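Local coordinates for binding domain (Hc) of Paraclostridial Mosquitocidal Protein 1 (Paraclostridium bifermentans, PDB 6HOX) that targets host nerve cells as the receptor-binding part of a botulinum-like neurotoxin that acts specifically on Anopheles mosquitoes, at residues A[44-49]-A[73-78]; A[115-120]-A[203-208]; A[383-388]-A[433-438]. All blocks are in the same frame, centred on the assembly; numbering follows the deposited sequence.

Interaction 1: residues A[44-49]-A[73-78]; sequences TNLEVK and IIVQKN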
loop_
_atom_site.group_PDB
_atom_site.type_symbol
_atom_site.label_atom_id
_atom_site.label_comp_id
_atom_site.label_asym_id
_atom_site.label_seq_id
_atom_site.Cartn_x
_atom_site.Cartn_y
_atom_site.Cartn_z
ATOM N N THR A 44 11.142 0.946 -26.132
ATOM C CA THR A 44 11.601 2.323 -25.942
ATOM C C THR A 44 13.009 2.316 -25.354
ATOM O O THR A 44 13.273 1.544 -24.443
ATOM C CB THR A 44 10.727 3.111 -24.963
ATOM O OG1 THR A 44 9.358 2.935 -25.329
ATOM C CG2 THR A 44 11.086 4.579 -24.925
ATOM N N ASN A 45 13.874 3.220 -25.830
ATOM C CA ASN A 45 15.252 3.256 -25.380
ATOM C C ASN A 45 15.355 3.954 -24.013
ATOM O O ASN A 45 14.964 5.101 -23.866
ATOM C CB ASN A 45 16.153 3.956 -26.389
ATOM C CG ASN A 45 17.612 3.787 -26.039
ATOM O OD1 ASN A 45 18.312 4.772 -25.822
ATOM N ND2 ASN A 45 18.060 2.544 -25.940
ATOM N N LEU A 46 15.893 3.230 -23.028
ATOM C CA LEU A 46 16.110 3.714 -21.663
ATOM C C LEU A 46 17.607 3.759 -21.389
ATOM O O LEU A 46 18.341 2.861 -21.797
ATOM C CB LEU A 46 15.525 2.754 -20.616
ATOM C CG LEU A 46 14.209 2.067 -20.930
ATOM C CD1 LEU A 46 13.931 1.009 -19.882
ATOM C CD2 LEU A 46 13.073 3.066 -20.968
ATOM N N GLU A 47 18.010 4.714 -20.562
ATOM C CA GLU A 47 19.312 4.697 -19.953
ATOM C C GLU A 47 19.111 4.598 -18.436
ATOM O O GLU A 47 18.689 5.544 -17.792
ATOM C CB GLU A 47 20.109 5.932 -20.374
ATOM C CG GLU A 47 21.583 5.857 -19.989
ATOM C CD GLU A 47 22.329 7.177 -20.116
ATOM O OE1 GLU A 47 22.504 7.617 -21.270
ATOM O OE2 GLU A 47 22.681 7.786 -19.058
ATOM N N VAL A 48 19.414 3.420 -17.887
ATOM C CA VAL A 48 19.314 3.158 -16.479
ATOM C C VAL A 48 20.715 3.269 -15.881
ATOM O O VAL A 48 21.587 2.462 -16.201
ATOM C CB VAL A 48 18.725 1.767 -16.202
ATOM C CG1 VAL A 48 18.627 1.498 -14.703
ATOM C CG2 VAL A 48 17.382 1.581 -16.878
ATOM N N LYS A 49 20.912 4.253 -15.004
ATOM C CA LYS A 49 22.230 4.476 -14.427
ATOM C C LYS A 49 22.468 3.488 -13.276
ATOM O O LYS A 49 21.531 2.869 -12.767
ATOM C CB LYS A 49 22.366 5.947 -14.034
ATOM C CG LYS A 49 22.310 6.915 -15.206
ATOM C CD LYS A 49 22.832 8.290 -14.843
ATOM C CE LYS A 49 24.341 8.357 -14.713
ATOM N NZ LYS A 49 25.009 8.104 -16.013
ATOM N N ILE A 73 16.894 7.282 -14.319
ATOM C CA ILE A 73 16.534 6.698 -15.581
ATOM C C ILE A 73 16.130 7.838 -16.525
ATOM O O ILE A 73 15.305 8.694 -16.176
ATOM C CB ILE A 73 15.394 5.670 -15.441
ATOM C CG1 ILE A 73 15.675 4.640 -14.356
ATOM C CG2 ILE A 73 15.092 4.985 -16.771
ATOM C CD1 ILE A 73 14.471 3.787 -14.014
ATOM N N ILE A 74 16.732 7.834 -17.716
ATOM C CA ILE A 74 16.507 8.811 -18.757
ATOM C C ILE A 74 15.866 8.104 -19.948
ATOM O O ILE A 74 16.373 7.101 -20.452
ATOM C CB ILE A 74 17.844 9.477 -19.135
ATOM C CG1 ILE A 74 18.526 10.031 -17.877
ATOM C CG2 ILE A 74 17.648 10.509 -20.241
ATOM C CD1 ILE A 74 19.522 11.145 -18.101
ATOM N N VAL A 75 14.740 8.648 -20.395
ATOM C CA VAL A 75 13.995 8.110 -21.492
ATOM C C VAL A 75 13.891 9.210 -22.542
ATOM O O VAL A 75 13.262 10.244 -22.293
ATOM C CB VAL A 75 12.608 7.643 -21.027
ATOM C CG1 VAL A 75 11.847 6.956 -22.152
ATOM C CG2 VAL A 75 12.707 6.749 -19.791
ATOM N N GLN A 76 14.535 8.988 -23.693
ATOM C CA GLN A 76 14.364 9.832 -24.861
ATOM C C GLN A 76 12.938 9.621 -25.369
ATOM O O GLN A 76 12.470 8.494 -25.452
ATOM C CB GLN A 76 15.381 9.495 -25.962
ATOM C CG GLN A 76 16.834 9.749 -25.587
ATOM C CD GLN A 76 17.081 11.130 -25.027
ATOM O OE1 GLN A 76 16.706 12.148 -25.619
ATOM N NE2 GLN A 76 17.715 11.171 -23.864
ATOM N N LYS A 77 12.239 10.713 -25.671
ATOM C CA LYS A 77 10.884 10.599 -26.194
ATOM C C LYS A 77 10.998 10.251 -27.679
ATOM O O LYS A 77 12.052 10.435 -28.281
ATOM C CB LYS A 77 10.078 11.881 -25.941
ATOM C CG LYS A 77 9.922 12.252 -24.468
ATOM C CD LYS A 77 8.956 13.378 -24.194
ATOM C CE LYS A 77 9.359 14.654 -24.890
ATOM N NZ LYS A 77 8.595 15.812 -24.378
ATOM N N ASN A 78 9.900 9.721 -28.225
ATOM C CA ASN A 78 9.731 9.403 -29.643
ATOM C C ASN A 78 8.314 9.843 -30.036
ATOM O O ASN A 78 7.668 10.580 -29.280
ATOM C CB ASN A 78 10.014 7.921 -29.906
ATOM C CG ASN A 78 9.296 7.016 -28.928
ATOM O OD1 ASN A 78 8.067 6.982 -28.889
ATOM N ND2 ASN A 78 10.054 6.293 -28.122
HETATM O O HOH W 1 12.428 5.617 -27.883
#
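E47 and I74 form the central antiparallel hydrogen-bonded pair between strands 46-48 and 73-75. E47 N donates a hydrogen bond to I74 O at 2.9 Å, close to straight (163°); I74 N returns one to E47 O at 3.0 Å. I73 CA adds a CA-H...O contact, 3.3 Å from the same E47 O.
The face carrying L46, V48, I73 and V75 is apolar, and V75 contributes two methyls to it. From its CB these diverge. CG1, anti to the backbone N (chi1 -175°), reaches T44 CG2 at 3.7 Å, the two side chains crossing at about a right angle, and also nears N45 O. CG2 instead lies alongside L46 and meets its CD2 at 3.9 Å. Further along, V48 CG2 rests against I73 CG2 at 4.1 Å, both side chains pointing the same way. F27 and L29 of strand 25-32 pack on this face, while T44 OG1 turns from the methyls to D38 OD2.
On the other face E47 is exposed, and its OE2 has a long salt bridge to K49 NZ in its own segment. Past V75 the pairing frays: Q76 N, buried here, has no partner in the model, with N45 O 3.9 Å away. The contact thus joins strand 46-48, outermost in its short sheet within the concanavalin-like subdomain, to 73-75 by two backbone bonds, with aliphatic packing on the L46/V75 face and a mixed face carrying E47 and I74.

Interaction 2: residues A[115-120]-A[203-208]; sequences VNNMDN and SPIIFK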
loop_
_atom_site.group_PDB
_atom_site.type_symbol
_atom_site.label_atom_id
_atom_site.label_comp_id
_atom_site.label_asym_id
_atom_site.label_seq_id
_atom_site.Cartn_x
_atom_site.Cartn_y
_atom_site.Cartn_z
ATOM N N VAL A 115 9.628 12.551 -11.315
ATOM C CA VAL A 115 9.624 12.303 -12.742
ATOM C C VAL A 115 9.446 13.659 -13.427
ATOM O O VAL A 115 8.504 14.373 -13.121
ATOM C CB VAL A 115 8.519 11.325 -13.177
ATOM C CG1 VAL A 115 8.705 10.922 -14.630
ATOM C CG2 VAL A 115 8.417 10.092 -12.284
ATOM N N ASN A 116 10.353 13.984 -14.353
ATOM C CA ASN A 116 10.497 15.340 -14.850
ATOM C C ASN A 116 10.586 15.291 -16.377
ATOM O O ASN A 116 11.433 14.595 -16.927
ATOM C CB ASN A 116 11.668 16.042 -14.162
ATOM C CG ASN A 116 11.882 17.446 -14.676
ATOM O OD1 ASN A 116 11.838 17.671 -15.874
ATOM N ND2 ASN A 116 12.113 18.392 -13.784
ATOM N N ASN A 117 9.623 15.950 -17.038
ATOM C CA ASN A 117 9.702 16.252 -18.463
ATOM C C ASN A 117 9.400 17.743 -18.655
ATOM O O ASN A 117 8.521 18.121 -19.437
ATOM C CB ASN A 117 8.771 15.401 -19.331
ATOM C CG ASN A 117 9.014 15.618 -20.811
ATOM O OD1 ASN A 117 8.077 15.732 -21.603
ATOM N ND2 ASN A 117 10.276 15.733 -21.196
ATOM N N MET A 118 10.151 18.569 -17.926
ATOM C CA MET A 118 9.997 20.010 -17.903
ATOM C C MET A 118 11.314 20.662 -18.337
ATOM O O MET A 118 12.361 20.422 -17.736
ATOM C CB MET A 118 9.667 20.483 -16.489
ATOM C CG MET A 118 9.358 21.955 -16.398
ATOM S SD MET A 118 7.747 22.318 -17.086
ATOM C CE MET A 118 6.703 21.814 -15.711
ATOM N N ASP A 119 11.270 21.458 -19.404
ATOM C CA ASP A 119 12.399 22.352 -19.716
ATOM C C ASP A 119 11.878 23.783 -19.540
ATOM O O ASP A 119 11.712 24.230 -18.382
ATOM C CB ASP A 119 13.098 21.954 -21.025
ATOM C CG ASP A 119 12.230 21.821 -22.264
ATOM O OD1 ASP A 119 12.472 20.870 -23.055
ATOM O OD2 ASP A 119 11.375 22.722 -22.482
ATOM N N ASN A 120 11.609 24.493 -20.643
ATOM C CA ASN A 120 10.920 25.772 -20.557
ATOM C C ASN A 120 9.430 25.501 -20.363
ATOM O O ASN A 120 8.697 26.314 -19.789
ATOM C CB ASN A 120 11.125 26.638 -21.807
ATOM C CG ASN A 120 10.377 27.953 -21.740
ATOM O OD1 ASN A 120 9.401 28.165 -22.461
ATOM N ND2 ASN A 120 10.807 28.835 -20.868
ATOM N N SER A 203 12.945 17.510 -24.638
ATOM C CA SER A 203 13.789 17.019 -23.550
ATOM C C SER A 203 13.415 15.567 -23.219
ATOM O O SER A 203 12.324 15.112 -23.548
ATOM C CB SER A 203 13.684 17.926 -22.356
ATOM O OG SER A 203 14.318 19.172 -22.591
ATOM N N PRO A 204 14.302 14.754 -22.596
ATOM C CA PRO A 204 13.905 13.414 -22.158
ATOM C C PRO A 204 13.003 13.453 -20.912
ATOM O O PRO A 204 12.902 14.489 -20.271
ATOM C CB PRO A 204 15.249 12.731 -21.898
ATOM C CG PRO A 204 16.161 13.868 -21.497
ATOM C CD PRO A 204 15.721 15.033 -22.357
ATOM N N ILE A 205 12.328 12.338 -20.622
ATOM C CA ILE A 205 11.688 12.095 -19.310
ATOM C C ILE A 205 12.766 11.576 -18.349
ATOM O O ILE A 205 13.440 10.586 -18.665
ATOM C CB ILE A 205 10.527 11.088 -19.436
ATOM C CG1 ILE A 205 9.535 11.470 -20.540
ATOM C CG2 ILE A 205 9.833 10.896 -18.093
ATOM C CD1 ILE A 205 8.589 10.363 -20.929
ATOM N N ILE A 206 12.946 12.255 -17.208
ATOM C CA ILE A 206 13.989 11.899 -16.235
ATOM C C ILE A 206 13.297 11.390 -14.974
ATOM O O ILE A 206 12.532 12.147 -14.352
ATOM C CB ILE A 206 14.913 13.085 -15.875
ATOM C CG1 ILE A 206 15.472 13.799 -17.104
ATOM C CG2 ILE A 206 16.026 12.615 -14.956
ATOM C CD1 ILE A 206 16.471 12.977 -17.864
ATOM N N PHE A 207 13.573 10.128 -14.624
ATOM C CA PHE A 207 13.116 9.519 -13.378
ATOM C C PHE A 207 14.249 9.647 -12.369
ATOM O O PHE A 207 15.281 8.982 -12.508
ATOM C CB PHE A 207 12.748 8.054 -13.592
ATOM C CG PHE A 207 11.616 7.812 -14.554
ATOM C CD1 PHE A 207 11.819 7.883 -15.923
ATOM C CD2 PHE A 207 10.345 7.506 -14.094
ATOM C CE1 PHE A 207 10.777 7.671 -16.804
ATOM C CE2 PHE A 207 9.297 7.323 -14.980
ATOM C CZ PHE A 207 9.518 7.402 -16.335
ATOM N N LYS A 208 14.066 10.517 -11.373
ATOM C CA LYS A 208 15.130 10.884 -10.444
ATOM C C LYS A 208 14.586 11.807 -9.361
ATOM O O LYS A 208 13.848 12.750 -9.681
ATOM C CB LYS A 208 16.231 11.656 -11.174
ATOM C CG LYS A 208 17.485 11.920 -10.362
ATOM C CD LYS A 208 18.483 12.774 -11.107
ATOM C CE LYS A 208 19.818 12.859 -10.396
ATOM N NZ LYS A 208 19.709 13.558 -9.094
#
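S203 OG donates to D119 OD1 at 2.6 Å, the shortest polar bond between 115-120 and 203-208; OD1 accepts with its anti lone pair, directed away from OD2. The carboxylate can meet the serine because D119 CG sits between its backbone N and carbonyl carbon (chi1 54°); its other oxygen accepts from N120 N.
Two residues back along the chain, N117 ND2 points at the backbone of the partner loop and makes two weak bonds, to P204 O at 3.0 Å and to S203 O at 3.2 Å. The other end of this buried amide is held as well, since N117 OD1 accepts from K77 NZ. N116 OD1 closes an Asx turn by taking M118 N at 2.8 Å, although that donor lies above the carbonyl plane.
Regular pairing begins at N116 and I206, a hydrogen-bonded antiparallel pair: I206 N to N116 O is 2.8 Å and nearly straight, whereas N116 N to I206 O is more bent. Next comes the non-hydrogen-bonded pair V115 and F207. V115 CG1 lies over one face of the F207 ring in a CH-pi contact, 3.9 Å from the centroid and 20° off the normal; the same methyl touches I205 CG2 at 3.6 Å.
The short strands meet at 146°, well twisted from antiparallel. Strand 122-128 pairs with the far side of 116-118, and strand 73-75 with that of 205-207. Strand 218-227 supplies F224, edge-to-face with F207, and I226, which packs on I205.

Interaction 3: residues A[383-388]-A[433-438]; sequences CQIRIF and TNWYFV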
loop_
_atom_site.group_PDB
_atom_site.type_symbol
_atom_site.label_atom_id
_atom_site.label_comp_id
_atom_site.label_asym_id
_atom_site.label_seq_id
_atom_site.Cartn_x
_atom_site.Cartn_y
_atom_site.Cartn_z
ATOM N N CYS A 383 -7.308 -8.569 5.693
ATOM C CA CYS A 383 -8.177 -9.705 5.460
ATOM C C CYS A 383 -9.096 -9.912 6.666
ATOM O O CYS A 383 -8.981 -9.227 7.667
ATOM C CB CYS A 383 -7.351 -10.953 5.174
ATOM S SG CYS A 383 -6.429 -11.547 6.609
ATOM N N GLN A 384 -9.985 -10.894 6.553
ATOM C CA GLN A 384 -10.748 -11.370 7.688
ATOM C C GLN A 384 -10.312 -12.809 7.969
ATOM O O GLN A 384 -9.677 -13.453 7.126
ATOM C CB GLN A 384 -12.245 -11.249 7.433
ATOM C CG GLN A 384 -12.675 -9.857 6.989
ATOM C CD GLN A 384 -12.439 -9.663 5.513
ATOM O OE1 GLN A 384 -12.646 -10.583 4.723
ATOM N NE2 GLN A 384 -12.012 -8.465 5.127
ATOM N N ILE A 385 -10.640 -13.291 9.171
ATOM C CA ILE A 385 -10.234 -14.609 9.601
ATOM C C ILE A 385 -11.462 -15.334 10.145
ATOM O O ILE A 385 -12.083 -14.869 11.099
ATOM C CB ILE A 385 -9.086 -14.549 10.626
ATOM C CG1 ILE A 385 -7.841 -13.875 10.036
ATOM C CG2 ILE A 385 -8.781 -15.945 11.159
ATOM C CD1 ILE A 385 -6.661 -13.813 10.984
ATOM N N ARG A 386 -11.800 -16.449 9.484
ATOM C CA ARG A 386 -12.968 -17.230 9.793
ATOM C C ARG A 386 -12.546 -18.417 10.658
ATOM O O ARG A 386 -11.651 -19.185 10.274
ATOM C CB ARG A 386 -13.677 -17.702 8.522
ATOM C CG ARG A 386 -14.983 -18.442 8.787
ATOM C CD ARG A 386 -15.926 -18.476 7.602
ATOM N NE ARG A 386 -17.135 -19.269 7.845
ATOM C CZ ARG A 386 -18.117 -19.450 6.949
ATOM N NH1 ARG A 386 -18.038 -18.890 5.749
ATOM N NH2 ARG A 386 -19.183 -20.182 7.263
ATOM N N ILE A 387 -13.228 -18.538 11.804
ATOM C CA ILE A 387 -13.066 -19.608 12.774
ATOM C C ILE A 387 -14.152 -20.653 12.491
ATOM O O ILE A 387 -15.344 -20.314 12.489
ATOM C CB ILE A 387 -13.210 -19.079 14.221
ATOM C CG1 ILE A 387 -12.335 -17.856 14.520
ATOM C CG2 ILE A 387 -12.998 -20.202 15.225
ATOM C CD1 ILE A 387 -10.870 -18.087 14.316
ATOM N N PHE A 388 -13.723 -21.899 12.269
ATOM C CA PHE A 388 -14.590 -23.060 12.073
ATOM C C PHE A 388 -14.415 -23.973 13.276
ATOM O O PHE A 388 -13.338 -24.533 13.456
ATOM C CB PHE A 388 -14.210 -23.879 10.835
ATOM C CG PHE A 388 -14.510 -23.190 9.535
ATOM C CD1 PHE A 388 -15.756 -23.311 8.944
ATOM C CD2 PHE A 388 -13.557 -22.391 8.923
ATOM C CE1 PHE A 388 -16.046 -22.651 7.763
ATOM C CE2 PHE A 388 -13.852 -21.734 7.739
ATOM C CZ PHE A 388 -15.094 -21.866 7.161
ATOM N N THR A 433 -13.323 -6.512 12.409
ATOM C CA THR A 433 -13.165 -7.844 11.797
ATOM C C THR A 433 -12.091 -7.853 10.694
ATOM O O THR A 433 -11.847 -8.891 10.086
ATOM C CB THR A 433 -14.498 -8.383 11.262
ATOM O OG1 THR A 433 -15.011 -7.501 10.262
ATOM C CG2 THR A 433 -15.528 -8.553 12.360
ATOM N N ASN A 434 -11.404 -6.727 10.499
ATOM C CA ASN A 434 -10.346 -6.613 9.494
ATOM C C ASN A 434 -8.994 -6.659 10.195
ATOM O O ASN A 434 -8.782 -5.951 11.165
ATOM C CB ASN A 434 -10.464 -5.325 8.685
ATOM C CG ASN A 434 -11.662 -5.307 7.763
ATOM O OD1 ASN A 434 -12.048 -6.336 7.218
ATOM N ND2 ASN A 434 -12.213 -4.128 7.535
ATOM N N TRP A 435 -8.105 -7.509 9.675
ATOM C CA TRP A 435 -6.815 -7.791 10.238
ATOM C C TRP A 435 -5.724 -7.492 9.208
ATOM O O TRP A 435 -5.885 -7.814 8.029
ATOM C CB TRP A 435 -6.766 -9.253 10.681
ATOM C CG TRP A 435 -7.652 -9.514 11.861
ATOM C CD1 TRP A 435 -8.930 -9.980 11.837
ATOM C CD2 TRP A 435 -7.344 -9.257 13.241
ATOM N NE1 TRP A 435 -9.425 -10.069 13.110
ATOM C CE2 TRP A 435 -8.481 -9.625 13.993
ATOM C CE3 TRP A 435 -6.221 -8.753 13.917
ATOM C CZ2 TRP A 435 -8.522 -9.523 15.385
ATOM C CZ3 TRP A 435 -6.260 -8.660 15.293
ATOM C CH2 TRP A 435 -7.399 -9.030 16.016
ATOM N N TYR A 436 -4.630 -6.890 9.690
ATOM C CA TYR A 436 -3.445 -6.613 8.912
ATOM C C TYR A 436 -2.259 -7.423 9.435
ATOM O O TYR A 436 -2.108 -7.648 10.657
ATOM C CB TYR A 436 -3.030 -5.142 8.994
ATOM C CG TYR A 436 -3.965 -4.128 8.400
ATOM C CD1 TYR A 436 -3.991 -3.857 7.039
ATOM C CD2 TYR A 436 -4.750 -3.342 9.224
ATOM C CE1 TYR A 436 -4.794 -2.858 6.509
ATOM C CE2 TYR A 436 -5.593 -2.374 8.704
ATOM C CZ TYR A 436 -5.611 -2.120 7.345
ATOM O OH TYR A 436 -6.448 -1.145 6.867
ATOM N N PHE A 437 -1.365 -7.776 8.505
ATOM C CA PHE A 437 -0.062 -8.311 8.828
ATOM C C PHE A 437 1.017 -7.345 8.314
ATOM O O PHE A 437 1.025 -7.003 7.138
ATOM C CB PHE A 437 0.064 -9.714 8.237
ATOM C CG PHE A 437 -0.887 -10.710 8.836
ATOM C CD1 PHE A 437 -0.587 -11.346 10.028
ATOM C CD2 PHE A 437 -2.116 -10.968 8.237
ATOM C CE1 PHE A 437 -1.489 -12.243 10.592
ATOM C CE2 PHE A 437 -3.005 -11.879 8.792
ATOM C CZ PHE A 437 -2.683 -12.527 9.961
ATOM N N VAL A 438 1.927 -6.928 9.212
ATOM C CA VAL A 438 2.979 -5.944 8.937
ATOM C C VAL A 438 4.350 -6.587 9.167
ATOM O O VAL A 438 4.578 -7.168 10.216
ATOM C CB VAL A 438 2.877 -4.705 9.855
ATOM C CG1 VAL A 438 3.802 -3.592 9.376
ATOM C CG2 VAL A 438 1.467 -4.178 9.993
HETATM O O HOH W 2 -12.114 -11.469 10.857
#
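C383 and W435 make a single antiparallel bridge inside the C-terminal receptor-binding subdomain, a beta-trefoil, between segments 383-388 and 433-438. Two backbone bonds of 2.8 Å form it, C383 N to W435 O and W435 N to C383 O.
Next to the bridge, the side chains of Q384 and N434 lie side by side, pointing the same way. Q384 NE2 donates to N434 OD1 at 3.0 Å and almost straight (165°), with the acceptor close to the glutamine amide plane, although the two amide planes stand 63° apart. A bend at chi2 (82°) turns the Q384 chain toward the asparagine and lays its CG 3.3 Å from T433 O. A water joins the segments too: it accepts from I385 N at 2.9 Å and lies 2.7 Å from T433 O, at the edge of the W435 ring.
I385 bridges the two aromatic side chains, its CG1 lying near W435 CD1 while I385 CD1 lies 4.3 Å from F437 CZ at the ring edge. At that edge as well, near the ring plane, C383 SG makes a sulfur-aromatic contact, 4.1 Å from F437 CE2.
The second shell fixes these groups. M265 of strand 263-267 packs against both I385 and W435. Q384 OE1 accepts from L375 N, and its NE2 also gives to Q374 OE1, so both ends of the buried amide are engaged. N434 ND2 bonds to Q268 OE1, which holds the far end of the asparagine amide, and the indole NE1 of W435 donates to the backbone oxygen of L396 in strand 394-398.

In the fold
From the N terminus, interaction 1 closes first, bringing 73-78 back onto 44-49 after 23 residues that include strands 53-56 and 61-66. Interaction 2 then closes a much longer excursion of 82 residues between 115-120 and 203-208. The two loops follow in series, neither nested nor crossed, yet they meet in space: strands 73-75 and 205-207 are neighbours in one sheet, with I73 O probably bonded to F207 N at 2.7 Å. Together they bind distant stretches of the concanavalin-like half. Interaction 3, also in series, closes 44 residues within the beta-trefoil half, its centre about 43 Å from either of the others' centres.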